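Kcn28 (Kitasatospora, PDB 6J31) is of unknown function but has the two Rossmann-like domains of a GT-B fold, with a C-terminal domain of the erythromycin biosynthesis protein CIII-like family. Local coordinates at residues A[245-259]-A[343-357]. Numbering follows the deposited sequence.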
loop_
_atom_site.group_PDB
_atom_site.type_symbol
_atom_site.label_atom_id
_atom_site.label_comp_id
_atom_site.label_asym_id
_atom_site.label_seq_id
_atom_site.Cartn_x
_atom_site.Cartn_y
_atom_site.Cartn_z
ATOM N N PHE A 245 20.186 12.021 -5.784
ATOM C CA PHE A 245 19.917 10.803 -6.543
ATOM C C PHE A 245 19.354 11.135 -7.919
ATOM O O PHE A 245 19.698 10.480 -8.911
ATOM C CB PHE A 245 18.967 9.886 -5.774
ATOM C CG PHE A 245 18.584 8.642 -6.530
ATOM C CD1 PHE A 245 19.488 7.603 -6.688
ATOM C CD2 PHE A 245 17.321 8.511 -7.080
ATOM C CE1 PHE A 245 19.139 6.462 -7.389
ATOM C CE2 PHE A 245 16.966 7.370 -7.776
ATOM C CZ PHE A 245 17.876 6.347 -7.933
ATOM N N TYR A 246 18.478 12.143 -7.995
ATOM C CA TYR A 246 17.921 12.561 -9.279
ATOM C C TYR A 246 19.026 13.014 -10.222
ATOM O O TYR A 246 18.970 12.765 -11.433
ATOM C CB TYR A 246 16.901 13.682 -9.076
ATOM C CG TYR A 246 15.641 13.240 -8.371
ATOM C CD1 TYR A 246 15.169 11.943 -8.506
ATOM C CD2 TYR A 246 14.908 14.126 -7.587
ATOM C CE1 TYR A 246 14.017 11.531 -7.871
ATOM C CE2 TYR A 246 13.754 13.723 -6.943
ATOM C CZ TYR A 246 13.313 12.425 -7.092
ATOM O OH TYR A 246 12.164 12.012 -6.461
ATOM N N GLU A 247 20.029 13.704 -9.683
ATOM C CA GLU A 247 21.166 14.118 -10.494
ATOM C C GLU A 247 21.985 12.922 -10.967
ATOM O O GLU A 247 22.478 12.915 -12.099
ATOM C CB GLU A 247 22.007 15.130 -9.720
ATOM C CG GLU A 247 21.348 16.493 -9.644
ATOM C CD GLU A 247 22.306 17.563 -9.183
ATOM O OE1 GLU A 247 22.712 18.419 -10.003
ATOM O OE2 GLU A 247 22.668 17.521 -7.989
ATOM N N THR A 248 22.134 11.895 -10.131
ATOM C CA THR A 248 22.773 10.668 -10.599
ATOM C C THR A 248 21.978 10.024 -11.734
ATOM O O THR A 248 22.562 9.510 -12.695
ATOM C CB THR A 248 22.944 9.690 -9.439
ATOM O OG1 THR A 248 23.618 10.349 -8.358
ATOM C CG2 THR A 248 23.764 8.492 -9.877
ATOM N N CYS A 249 20.644 10.049 -11.643
ATOM C CA CYS A 249 19.818 9.446 -12.687
ATOM C C CYS A 249 19.986 10.163 -14.023
ATOM O O CYS A 249 20.159 9.519 -15.065
ATOM C CB CYS A 249 18.350 9.436 -12.255
ATOM S SG CYS A 249 17.993 8.352 -10.846
ATOM N N VAL A 250 19.938 11.499 -14.020
ATOM C CA VAL A 250 20.179 12.226 -15.265
ATOM C C VAL A 250 21.615 12.007 -15.727
ATOM O O VAL A 250 21.875 11.834 -16.922
ATOM C CB VAL A 250 19.829 13.722 -15.124
ATOM C CG1 VAL A 250 18.331 13.900 -14.959
ATOM C CG2 VAL A 250 20.557 14.361 -13.969
ATOM N N GLU A 251 22.566 11.987 -14.787
ATOM C CA GLU A 251 23.957 11.715 -15.145
ATOM C C GLU A 251 24.093 10.354 -15.819
ATOM O O GLU A 251 24.937 10.173 -16.703
ATOM C CB GLU A 251 24.848 11.781 -13.904
ATOM C CG GLU A 251 26.253 11.229 -14.124
ATOM C CD GLU A 251 27.106 11.262 -12.873
ATOM O OE1 GLU A 251 26.608 11.714 -11.820
ATOM O OE2 GLU A 251 28.272 10.820 -12.938
ATOM N N VAL A 252 23.302 9.373 -15.385
ATOM C CA VAL A 252 23.364 8.047 -15.994
ATOM C C VAL A 252 22.720 8.061 -17.373
ATOM O O VAL A 252 23.313 7.610 -18.361
ATOM C CB VAL A 252 22.702 7.004 -15.077
ATOM C CG1 VAL A 252 22.458 5.714 -15.840
ATOM C CG2 VAL A 252 23.573 6.748 -13.860
ATOM N N PHE A 253 21.489 8.563 -17.463
ATOM C CA PHE A 253 20.753 8.474 -18.718
ATOM C C PHE A 253 21.203 9.518 -19.734
ATOM O O PHE A 253 21.033 9.312 -20.941
ATOM C CB PHE A 253 19.257 8.574 -18.430
ATOM C CG PHE A 253 18.707 7.342 -17.775
ATOM C CD1 PHE A 253 18.667 7.233 -16.393
ATOM C CD2 PHE A 253 18.276 6.273 -18.537
ATOM C CE1 PHE A 253 18.182 6.093 -15.788
ATOM C CE2 PHE A 253 17.793 5.131 -17.936
ATOM C CZ PHE A 253 17.744 5.042 -16.560
ATOM N N ALA A 254 21.755 10.637 -19.279
ATOM C CA ALA A 254 22.629 11.438 -20.127
ATOM C C ALA A 254 23.983 10.758 -20.232
ATOM O O ALA A 254 24.681 10.640 -19.223
ATOM C CB ALA A 254 22.793 12.849 -19.570
ATOM N N ALA A 255 24.331 10.301 -21.441
ATOM C CA ALA A 255 25.424 9.379 -21.767
ATOM C C ALA A 255 24.833 8.005 -22.026
ATOM O O ALA A 255 25.561 7.046 -22.300
ATOM C CB ALA A 255 26.517 9.299 -20.695
ATOM N N LEU A 256 23.506 7.918 -21.976
ATOM C CA LEU A 256 22.769 6.695 -22.284
ATOM C C LEU A 256 21.787 6.948 -23.425
ATOM O O LEU A 256 20.575 6.763 -23.264
ATOM C CB LEU A 256 22.042 6.170 -21.050
ATOM C CG LEU A 256 21.955 4.646 -20.920
ATOM C CD1 LEU A 256 23.212 3.972 -21.454
ATOM C CD2 LEU A 256 21.691 4.237 -19.478
ATOM N N PRO A 257 22.272 7.399 -24.585
ATOM C CA PRO A 257 21.363 7.638 -25.706
ATOM C C PRO A 257 20.682 6.335 -26.085
ATOM O O PRO A 257 21.120 5.248 -25.700
ATOM C CB PRO A 257 22.287 8.141 -26.825
ATOM C CG PRO A 257 23.549 8.541 -26.131
ATOM C CD PRO A 257 23.670 7.580 -25.002
ATOM N N ASP A 258 19.575 6.472 -26.816
ATOM C CA ASP A 258 18.694 5.389 -27.249
ATOM C C ASP A 258 17.742 5.076 -26.103
ATOM O O ASP A 258 16.715 4.418 -26.295
ATOM C CB ASP A 258 19.471 4.135 -27.668
ATOM C CG ASP A 258 20.488 4.418 -28.749
ATOM O OD1 ASP A 258 20.266 5.360 -29.538
ATOM O OD2 ASP A 258 21.513 3.704 -28.804
ATOM N N TRP A 259 18.075 5.563 -24.912
ATOM C CA TRP A 259 17.220 5.469 -23.741
ATOM C C TRP A 259 16.555 6.818 -23.531
ATOM O O TRP A 259 17.171 7.863 -23.762
ATOM C CB TRP A 259 18.015 5.095 -22.486
ATOM C CG TRP A 259 18.229 3.633 -22.267
ATOM C CD1 TRP A 259 19.179 2.847 -22.847
ATOM C CD2 TRP A 259 17.490 2.786 -21.380
ATOM N NE1 TRP A 259 19.070 1.557 -22.387
ATOM C CE2 TRP A 259 18.041 1.494 -21.485
ATOM C CE3 TRP A 259 16.413 2.991 -20.515
ATOM C CZ2 TRP A 259 17.550 0.413 -20.755
ATOM C CZ3 TRP A 259 15.927 1.919 -19.793
ATOM C CH2 TRP A 259 16.494 0.647 -19.918
ATOM N N ILE A 343 19.199 -1.511 -4.702
ATOM C CA ILE A 343 20.263 -0.524 -4.553
ATOM C C ILE A 343 19.988 0.337 -3.326
ATOM O O ILE A 343 18.868 0.390 -2.812
ATOM C CB ILE A 343 20.423 0.384 -5.793
ATOM C CG1 ILE A 343 19.214 1.311 -5.933
ATOM C CG2 ILE A 343 20.619 -0.445 -7.050
ATOM C CD1 ILE A 343 19.357 2.320 -7.046
ATOM N N ASP A 344 21.035 1.012 -2.855
ATOM C CA ASP A 344 20.937 1.985 -1.772
ATOM C C ASP A 344 21.190 3.374 -2.344
ATOM O O ASP A 344 22.248 3.620 -2.933
ATOM C CB ASP A 344 21.933 1.678 -0.650
ATOM C CG ASP A 344 21.682 2.507 0.610
ATOM O OD1 ASP A 344 21.076 3.596 0.523
ATOM O OD2 ASP A 344 22.103 2.066 1.702
ATOM N N ILE A 345 20.220 4.276 -2.165
ATOM C CA ILE A 345 20.321 5.625 -2.719
ATOM C C ILE A 345 21.543 6.350 -2.173
ATOM O O ILE A 345 22.184 7.133 -2.888
ATOM C CB ILE A 345 19.022 6.407 -2.439
ATOM C CG1 ILE A 345 18.067 6.290 -3.625
ATOM C CG2 ILE A 345 19.309 7.871 -2.116
ATOM C CD1 ILE A 345 16.822 7.110 -3.466
ATOM N N ALA A 346 21.898 6.096 -0.912
ATOM C CA ALA A 346 23.045 6.768 -0.311
ATOM C C ALA A 346 24.346 6.374 -1.001
ATOM O O ALA A 346 25.190 7.234 -1.281
ATOM C CB ALA A 346 23.114 6.451 1.182
ATOM N N THR A 347 24.531 5.087 -1.283
ATOM C CA THR A 347 25.805 4.574 -1.766
ATOM C C THR A 347 25.816 4.223 -3.249
ATOM O O THR A 347 26.848 3.761 -3.745
ATOM C CB THR A 347 26.215 3.349 -0.940
ATOM O OG1 THR A 347 25.474 2.202 -1.377
ATOM C CG2 THR A 347 25.944 3.591 0.535
ATOM N N VAL A 348 24.711 4.415 -3.974
ATOM C CA VAL A 348 24.665 4.014 -5.376
ATOM C C VAL A 348 25.549 4.930 -6.219
ATOM O O VAL A 348 25.582 6.154 -6.026
ATOM C CB VAL A 348 23.214 3.983 -5.892
ATOM C CG1 VAL A 348 22.550 5.353 -5.779
ATOM C CG2 VAL A 348 23.166 3.450 -7.321
ATOM N N THR A 349 26.302 4.320 -7.172
ATOM C CA THR A 349 27.246 4.871 -8.132
ATOM C C THR A 349 26.600 5.005 -9.510
ATOM O O THR A 349 25.680 4.250 -9.843
ATOM C CB THR A 349 28.478 3.949 -8.202
ATOM O OG1 THR A 349 29.383 4.271 -7.139
ATOM C CG2 THR A 349 29.210 4.017 -9.542
ATOM N N PRO A 350 27.034 5.972 -10.335
ATOM C CA PRO A 350 26.471 6.071 -11.696
ATOM C C PRO A 350 26.631 4.806 -12.528
ATOM O O PRO A 350 25.681 4.413 -13.217
ATOM C CB PRO A 350 27.241 7.256 -12.295
ATOM C CG PRO A 350 27.548 8.112 -11.114
ATOM C CD PRO A 350 27.842 7.156 -9.989
ATOM N N ASP A 351 27.799 4.158 -12.502
ATOM C CA ASP A 351 27.931 2.885 -13.207
ATOM C C ASP A 351 27.107 1.788 -12.545
ATOM O O ASP A 351 26.522 0.949 -13.238
ATOM C CB ASP A 351 29.394 2.464 -13.341
ATOM C CG ASP A 351 30.011 2.933 -14.648
ATOM O OD1 ASP A 351 29.287 3.561 -15.453
ATOM O OD2 ASP A 351 31.206 2.650 -14.885
ATOM N N ARG A 352 27.064 1.756 -11.211
ATOM C CA ARG A 352 26.269 0.736 -10.533
ATOM C C ARG A 352 24.794 0.860 -10.899
ATOM O O ARG A 352 24.137 -0.136 -11.221
ATOM C CB ARG A 352 26.431 0.868 -9.018
ATOM C CG ARG A 352 27.612 0.171 -8.380
ATOM C CD ARG A 352 27.565 0.487 -6.889
ATOM N NE ARG A 352 26.326 0.049 -6.247
ATOM C CZ ARG A 352 25.944 0.440 -5.033
ATOM N NH1 ARG A 352 24.793 0.009 -4.526
ATOM N NH2 ARG A 352 26.710 1.254 -4.319
ATOM N N LEU A 353 24.252 2.081 -10.843
ATOM C CA LEU A 353 22.855 2.278 -11.221
ATOM C C LEU A 353 22.637 1.949 -12.692
ATOM O O LEU A 353 21.620 1.350 -13.057
ATOM C CB LEU A 353 22.419 3.717 -10.906
ATOM C CG LEU A 353 20.992 4.243 -11.181
ATOM C CD1 LEU A 353 20.665 4.487 -12.658
ATOM C CD2 LEU A 353 19.954 3.324 -10.551
ATOM N N ARG A 354 23.580 2.338 -13.552
ATOM C CA ARG A 354 23.436 2.073 -14.981
ATOM C C ARG A 354 23.491 0.581 -15.283
ATOM O O ARG A 354 22.763 0.094 -16.156
ATOM C CB ARG A 354 24.507 2.826 -15.769
ATOM C CG ARG A 354 24.360 2.700 -17.278
ATOM C CD ARG A 354 25.649 3.059 -17.988
ATOM N NE ARG A 354 26.754 2.217 -17.549
ATOM C CZ ARG A 354 27.121 1.092 -18.152
ATOM N NH1 ARG A 354 28.139 0.391 -17.675
ATOM N NH2 ARG A 354 26.475 0.672 -19.232
ATOM N N ALA A 355 24.354 -0.158 -14.580
ATOM C CA ALA A 355 24.482 -1.590 -14.832
ATOM C C ALA A 355 23.168 -2.310 -14.563
ATOM O O ALA A 355 22.725 -3.141 -15.364
ATOM C CB ALA A 355 25.603 -2.175 -13.973
ATOM N N ALA A 356 22.529 -2.001 -13.434
ATOM C CA ALA A 356 21.238 -2.604 -13.128
ATOM C C ALA A 356 20.205 -2.263 -14.194
ATOM O O ALA A 356 19.419 -3.123 -14.603
ATOM C CB ALA A 356 20.759 -2.149 -11.752
ATOM N N VAL A 357 20.198 -1.014 -14.663
ATOM C CA VAL A 357 19.201 -0.589 -15.642
ATOM C C VAL A 357 19.383 -1.334 -16.961
ATOM O O VAL A 357 18.432 -1.900 -17.509
ATOM C CB VAL A 357 19.264 0.937 -15.836
ATOM C CG1 VAL A 357 18.536 1.347 -17.103
ATOM C CG2 VAL A 357 18.682 1.640 -14.626
#
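The ring of F245 meets the loop that leads into helix 350-362 through one face and one edge. The I345 side chain crosses that of F245 at about a right angle and lays CG1 over one face, 3.8 Å from the ring centroid in a CH-pi contact, while C249 SG, from F245's own helix, lies over the opposite face, toward its rim. V348 comes to the edge instead, its CG1 close to the ring plane and 3.9 Å from F245 CD1. In the middle, V252 straddles the start of the second helix: CG1, anti to the backbone N (chi1 166°), meets R354 CB at 3.5 Å and L353 CD1 at 3.9 Å, whereas CG2 leans on P350. The pyrrolidine ring of P350 also lies against T248 CG2 and the carboxylate end of the extended E251 chain. At the far end V357 CG1 sits over the face of the W259 six-membered ring, 3.5 Å from W259 CH2, and touches F253 CZ at 3.8 Å. The helix segments cross at -64°, with axes 9.3 Å apart. F245, W259 and V357 all touch strand 298-301, so helices 243-253 and 350-362 pack together on the parallel sheet of the C-terminal Rossmann-like domain of a GT-B fold.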